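Local coordinates for protein flap endonuclease 1 (Desulfurococcus amylolyticus, PDB 3ORY) that probably cleaves branched DNA at the base of 5' flaps, acting as a structure-specific endonuclease, at residues A[25-28]-A[32-35]; A[53-56]-A[61-64]; A[156-161]-A[342-347]. All coordinates share one frame; numbering follows the deposited sequence.

Contact 1: residues A[25-28]-A[32-35]; sequences TVIE and ILHG
Ile-27 and Ile-32 meet branch to branch: the CG2 methyl of Ile-27 lies 3.9 Å from CG2 of Ile-32 and 4.0 Å from its CB, the two side chains crossing at a slant. This is the tight part of the contact. With chi1 of -56°, Ile-27 turns CG1 back beside its own backbone N and holds CG2 opposite that N, and it is this short branch that reaches across. The same methyl also stands 4.5 Å from CG of Leu-33, a looser approach that closes the inner flank of the pair. Both Ile-27 and Leu-33 are buried, Leu-33 continuing inward onto Ile-87 and Tyr-181 while Ile-27 also rests on Pro-221.

The first segment starts at the end of strand 24-26, which runs antiparallel to strand 216-225, and the second lies in the connection from there to strand 37-41, a parallel strand of the mixed sheet of the nuclease fold. Only three residues separate the two segments, and the apolar contact lies across the turn that this short connection makes just beyond the strand. Backbone hydrogen bonds between Thr-25 and Leu-223 and between Ile-27 and Pro-221 tie the first segment to its neighbour, and Gly-35 is bonded to Gly-86 at the far end of the second.

Toward solvent the packing thins. Ile-32 is exposed, its torsions (chi1 -93°, chi2 95°) are displaced from the staggered positions, and CD1 lies at the outer side of the contact. There CD1 approaches CB of Glu-28 at 4.2 Å, touching the aliphatic root of that residue and not its charged group. The Glu-28 carboxylate bends away from the contact, where OE1 forms a salt bridge with Lys-220 of strand 216-225.

Contact 2: residues A[53-56]-A[61-64]; sequences IRQP and LMDN
The backbones of 53-56 and 61-64 come closest where CA of Arg-54 lies 5.7 Å from CA of Leu-61, bringing together two irregular stretches of the loop that joins helix 42-52 to helix 70-84. In relatives such as human FEN1 the corresponding helix-loop-helix forms the hydrophobic wedge at the DNA junction, and a similar role is likely here. Leu-61 carries the contact, its two methyls parting to different neighbours. CD1 packs 3.6 Å from CG2 of Ile-53, the short branch that chi1 of -61° sets opposite the backbone N. Leu-61 CD2 lies 3.9 Å from Gln-55 CG. The Leu-61 CD2 methyl is also 4.2 Å from Arg-54 C. Further out, Met-62 bends at its thioether to bring CE up to the amide end of Gln-55, the two chains standing nearly at right angles. The side chain of Arg-54 leaves the backbone away from 61-64, and its guanidinium is hydrogen-bonded to the carbonyl oxygens of Leu-50, Gly-58 and Met-137. Ser-73 of helix 70-84 touches both Ile-53 and Leu-61, and Ser-70 OG joins the two backbones, bonded to Ile-53 O and to Leu-61 N.

Contact 3: residues A[156-161]-A[342-347]; sequences MGIPWV and KAFKEN
Phe-344 is the residue of 342-347 that reaches 156-161, and it meets that segment mainly through backbone oxygens. The first kind of contact is therefore between ring and carbonyl. Gly-157 O lies at the ring edge, near the ring plane, 4.1 Å from both CE1 and CZ of Phe-344, an approach from the rim that sets C-H bonds against a carbonyl oxygen. Met-156 O stands obliquely to the ring at 4.1 Å from Phe-344 CE1. Chi1 of -169° extends CG away from the backbone N, so that the ring projects out from the helix toward Gly-157.

The second kind is apolar. CD1 of Ile-158 also comes to the ring edge, 4.4 Å from Phe-344 CE1, a loose touch at the tip of the isoleucine. Ile-158 is backed by Leu-153 and Tyr-91, Phe-344 also touches Pro-313, and the Met-156 side chain packs on Phe-76 and Ile-80 of helix 70-84.

Backbone and polar bonds surround the contact. Gly-157, with phi of 80°, ends helix 143-156 in a Schellman motif, turning the chain toward strand 160-162, which lies beside strand 88-93 in the central sheet. Helix 70-84 reaches the second segment as well, where Asn-347 ND2 bonds to Val-83 O.

The contact thus joins the last helix to a helix-to-strand turn of the nuclease core. At such distances the ring-to-carbonyl attraction is probably weak, and the hydroxyl of Tyr-340, one turn earlier on the same C-terminal helix as Phe-344, supplies a conventional hydrogen bond that links this helix to Met-156 O.

In the fold
Contact 3 is the fully buried one of the three; contact 1 is half buried, and contact 2 lies at the surface. Contacts 1 and 3 reach the same mixed sheet, at strands 24-26 and 160-162, and their nearest atoms are about 6 Å apart without touching. Contact 2 stands apart, its centre about 31 Å from that of contact 1, yet it shares helix 70-84 with contact 3 as a packing partner. Contacts 1 and 2 are local, aliphatic closures within one loop each, both in the XPG N-terminal region. Contact 3 instead joins residues far apart in sequence, through an aromatic ring and backbone carbonyls.

Contact 1: residues A[25-28]-A[32-35]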
# COMPACT_ATOMS: atom_id res chain seq x y z
N THR A 25 -4.39 -1.94 16.95
CA THR A 25 -5.58 -1.27 17.48
C THR A 25 -6.52 -1.00 16.31
O THR A 25 -6.14 -0.31 15.36
CB THR A 25 -5.21 0.06 18.15
OG1 THR A 25 -4.28 -0.18 19.20
CG2 THR A 25 -6.44 0.73 18.74
N VAL A 26 -7.72 -1.54 16.39
CA VAL A 26 -8.76 -1.26 15.40
C VAL A 26 -9.20 0.21 15.53
O VAL A 26 -9.49 0.68 16.63
CB VAL A 26 -9.96 -2.24 15.52
CG1 VAL A 26 -11.05 -1.90 14.51
CG2 VAL A 26 -9.50 -3.68 15.31
N ILE A 27 -9.19 0.93 14.42
CA ILE A 27 -9.66 2.31 14.38
C ILE A 27 -11.08 2.23 13.86
O ILE A 27 -11.31 1.77 12.74
CB ILE A 27 -8.78 3.21 13.44
CG1 ILE A 27 -7.30 3.18 13.85
CG2 ILE A 27 -9.32 4.64 13.39
CD1 ILE A 27 -7.02 3.61 15.30
N GLU A 28 -12.05 2.66 14.68
CA GLU A 28 -13.47 2.48 14.35
C GLU A 28 -13.89 3.14 13.04
O GLU A 28 -14.62 2.53 12.25
CB GLU A 28 -14.38 2.89 15.51
CG GLU A 28 -14.37 1.90 16.69
CD GLU A 28 -14.38 0.42 16.26
OE1 GLU A 28 -15.16 0.04 15.35
OE2 GLU A 28 -13.62 -0.38 16.84
N ILE A 32 -11.49 9.23 13.86
CA ILE A 32 -10.66 9.11 15.07
C ILE A 32 -9.25 9.72 14.87
O ILE A 32 -8.66 10.26 15.80
CB ILE A 32 -10.63 7.64 15.61
CG1 ILE A 32 -11.73 7.44 16.67
CG2 ILE A 32 -9.29 7.27 16.23
CD1 ILE A 32 -13.03 6.86 16.14
N LEU A 33 -8.75 9.67 13.63
CA LEU A 33 -7.42 10.21 13.30
C LEU A 33 -7.44 11.69 12.90
O LEU A 33 -6.44 12.21 12.39
CB LEU A 33 -6.77 9.38 12.19
CG LEU A 33 -6.42 7.91 12.48
CD1 LEU A 33 -6.08 7.17 11.18
CD2 LEU A 33 -5.28 7.79 13.49
N HIS A 34 -8.56 12.38 13.14
CA HIS A 34 -8.72 13.78 12.76
C HIS A 34 -7.55 14.61 13.25
O HIS A 34 -7.09 14.45 14.39
CB HIS A 34 -10.04 14.36 13.30
CG HIS A 34 -10.03 14.61 14.78
ND1 HIS A 34 -9.58 15.79 15.34
CD2 HIS A 34 -10.38 13.82 15.83
CE1 HIS A 34 -9.66 15.72 16.65
NE2 HIS A 34 -10.15 14.53 16.98
N GLY A 35 -7.05 15.49 12.39
CA GLY A 35 -5.93 16.36 12.72
C GLY A 35 -4.54 15.75 12.55
O GLY A 35 -3.55 16.47 12.61

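Contact 2: residues A[53-56]-A[61-64]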
# COMPACT_ATOMS: atom_id res chain seq x y z
N ILE A 53 -10.80 -0.77 -7.40
CA ILE A 53 -11.74 0.05 -8.15
C ILE A 53 -11.96 -0.53 -9.55
O ILE A 53 -11.07 -0.48 -10.40
CB ILE A 53 -11.32 1.53 -8.13
CG1 ILE A 53 -11.32 2.01 -6.67
CG2 ILE A 53 -12.27 2.39 -8.96
CD1 ILE A 53 -10.44 3.16 -6.41
N ARG A 54 -13.15 -1.09 -9.74
CA ARG A 54 -13.48 -1.88 -10.93
C ARG A 54 -14.90 -1.61 -11.40
O ARG A 54 -15.75 -1.18 -10.61
CB ARG A 54 -13.32 -3.38 -10.63
CG ARG A 54 -11.88 -3.82 -10.31
CD ARG A 54 -11.00 -3.69 -11.55
NE ARG A 54 -9.58 -3.88 -11.28
CZ ARG A 54 -8.84 -4.88 -11.75
NH1 ARG A 54 -9.36 -5.81 -12.54
NH2 ARG A 54 -7.55 -4.93 -11.43
N GLN A 55 -15.16 -1.86 -12.68
CA GLN A 55 -16.51 -1.87 -13.23
C GLN A 55 -17.27 -3.03 -12.56
O GLN A 55 -16.65 -3.89 -11.93
CB GLN A 55 -16.44 -2.01 -14.77
CG GLN A 55 -15.81 -0.79 -15.48
CD GLN A 55 -15.71 -0.93 -17.00
OE1 GLN A 55 -14.68 -0.63 -17.60
NE2 GLN A 55 -16.79 -1.38 -17.63
N PRO A 56 -18.62 -3.04 -12.66
CA PRO A 56 -19.36 -4.10 -11.97
C PRO A 56 -18.88 -5.54 -12.27
O PRO A 56 -18.86 -6.38 -11.36
CB PRO A 56 -20.80 -3.88 -12.43
CG PRO A 56 -20.88 -2.41 -12.69
CD PRO A 56 -19.52 -2.02 -13.23
N LEU A 61 -11.51 0.39 -14.57
CA LEU A 61 -12.05 1.61 -15.14
C LEU A 61 -11.13 2.05 -16.28
O LEU A 61 -9.90 1.92 -16.18
CB LEU A 61 -12.15 2.72 -14.09
CG LEU A 61 -13.07 2.59 -12.87
CD1 LEU A 61 -13.12 3.92 -12.13
CD2 LEU A 61 -14.51 2.14 -13.21
N MET A 62 -11.73 2.55 -17.35
CA MET A 62 -10.98 2.94 -18.53
C MET A 62 -11.55 4.21 -19.14
O MET A 62 -12.75 4.47 -19.03
CB MET A 62 -10.95 1.80 -19.56
CG MET A 62 -9.95 0.68 -19.22
SD MET A 62 -10.08 -0.76 -20.31
CE MET A 62 -11.66 -1.43 -19.82
N ASP A 63 -10.69 5.02 -19.75
CA ASP A 63 -11.14 6.21 -20.46
C ASP A 63 -11.48 5.86 -21.92
O ASP A 63 -11.42 4.68 -22.30
CB ASP A 63 -10.12 7.36 -20.35
CG ASP A 63 -8.80 7.07 -21.07
OD1 ASP A 63 -8.75 6.22 -21.98
OD2 ASP A 63 -7.80 7.73 -20.72
N ASN A 64 -11.84 6.86 -22.71
CA ASN A 64 -12.24 6.65 -24.11
C ASN A 64 -11.08 6.33 -25.05
O ASN A 64 -11.30 5.97 -26.21
CB ASN A 64 -13.02 7.86 -24.64
CG ASN A 64 -14.39 8.00 -24.00
OD1 ASN A 64 -14.95 7.04 -23.46
ND2 ASN A 64 -14.94 9.20 -24.05

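Contact 3: residues A[156-161]-A[342-347]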
# COMPACT_ATOMS: atom_id res chain seq x y z
N MET A 156 -4.96 18.89 -6.65
CA MET A 156 -5.78 18.79 -5.43
C MET A 156 -5.19 19.56 -4.25
O MET A 156 -5.84 19.72 -3.22
CB MET A 156 -6.00 17.32 -5.03
CG MET A 156 -6.79 16.47 -6.04
SD MET A 156 -6.96 14.74 -5.53
CE MET A 156 -8.09 14.87 -4.15
N GLY A 157 -3.95 20.03 -4.38
CA GLY A 157 -3.27 20.75 -3.30
C GLY A 157 -2.70 19.84 -2.23
O GLY A 157 -2.38 20.29 -1.12
N ILE A 158 -2.55 18.56 -2.58
CA ILE A 158 -2.05 17.54 -1.67
C ILE A 158 -0.55 17.32 -1.88
O ILE A 158 -0.12 17.02 -2.99
CB ILE A 158 -2.83 16.22 -1.84
CG1 ILE A 158 -4.35 16.44 -1.60
CG2 ILE A 158 -2.26 15.11 -0.95
CD1 ILE A 158 -4.73 16.81 -0.14
N PRO A 159 0.25 17.47 -0.82
CA PRO A 159 1.70 17.32 -0.91
C PRO A 159 2.13 15.88 -1.17
O PRO A 159 1.45 14.94 -0.75
CB PRO A 159 2.19 17.75 0.47
CG PRO A 159 1.03 17.43 1.38
CD PRO A 159 -0.19 17.78 0.56
N TRP A 160 3.24 15.73 -1.88
CA TRP A 160 3.89 14.43 -1.99
C TRP A 160 5.41 14.64 -1.95
O TRP A 160 5.93 15.70 -2.32
CB TRP A 160 3.44 13.66 -3.25
CG TRP A 160 3.68 14.39 -4.54
CD1 TRP A 160 2.79 15.19 -5.19
CD2 TRP A 160 4.88 14.40 -5.31
NE1 TRP A 160 3.36 15.70 -6.33
CE2 TRP A 160 4.65 15.23 -6.43
CE3 TRP A 160 6.13 13.78 -5.18
CZ2 TRP A 160 5.61 15.47 -7.40
CZ3 TRP A 160 7.09 14.02 -6.13
CH2 TRP A 160 6.83 14.85 -7.24
N VAL A 161 6.09 13.61 -1.47
CA VAL A 161 7.51 13.68 -1.23
C VAL A 161 8.22 12.72 -2.18
O VAL A 161 7.79 11.58 -2.34
CB VAL A 161 7.81 13.32 0.25
CG1 VAL A 161 9.31 13.14 0.49
CG2 VAL A 161 7.24 14.41 1.17
N LYS A 342 -14.68 22.61 0.39
CA LYS A 342 -15.22 22.99 1.70
C LYS A 342 -14.50 22.27 2.83
O LYS A 342 -14.04 22.91 3.78
CB LYS A 342 -16.73 22.73 1.76
CG LYS A 342 -17.58 23.61 0.81
CD LYS A 342 -17.68 25.09 1.26
CE LYS A 342 -16.55 25.97 0.69
NZ LYS A 342 -16.56 26.06 -0.81
N ALA A 343 -14.35 20.96 2.70
CA ALA A 343 -13.67 20.16 3.72
C ALA A 343 -12.19 20.56 3.85
O ALA A 343 -11.65 20.56 4.95
CB ALA A 343 -13.83 18.68 3.44
N PHE A 344 -11.56 20.91 2.72
CA PHE A 344 -10.16 21.36 2.72
C PHE A 344 -9.99 22.63 3.54
O PHE A 344 -9.09 22.73 4.37
CB PHE A 344 -9.67 21.60 1.28
CG PHE A 344 -8.19 21.81 1.17
CD1 PHE A 344 -7.36 20.76 0.78
CD2 PHE A 344 -7.62 23.05 1.44
CE1 PHE A 344 -5.97 20.94 0.66
CE2 PHE A 344 -6.23 23.24 1.34
CZ PHE A 344 -5.42 22.18 0.95
N LYS A 345 -10.86 23.61 3.28
CA LYS A 345 -10.87 24.89 3.98
C LYS A 345 -11.07 24.69 5.49
O LYS A 345 -10.41 25.35 6.29
CB LYS A 345 -11.97 25.77 3.37
CG LYS A 345 -12.06 27.22 3.87
CD LYS A 345 -13.12 27.98 3.04
CE LYS A 345 -13.92 28.97 3.87
NZ LYS A 345 -13.29 30.33 3.95
N GLU A 346 -11.97 23.78 5.87
CA GLU A 346 -12.31 23.53 7.27
C GLU A 346 -11.26 22.70 8.02
O GLU A 346 -10.91 23.02 9.16
CB GLU A 346 -13.69 22.87 7.39
CG GLU A 346 -14.87 23.80 7.08
CD GLU A 346 -16.16 23.05 6.69
OE1 GLU A 346 -16.09 21.83 6.40
OE2 GLU A 346 -17.24 23.69 6.65
N ASN A 347 -10.77 21.63 7.38
CA ASN A 347 -9.92 20.64 8.05
C ASN A 347 -8.42 20.87 7.90
O ASN A 347 -7.64 20.43 8.75
CB ASN A 347 -10.27 19.22 7.59
CG ASN A 347 -11.67 18.80 8.02
OD1 ASN A 347 -12.31 19.46 8.84
ND2 ASN A 347 -12.13 17.68 7.48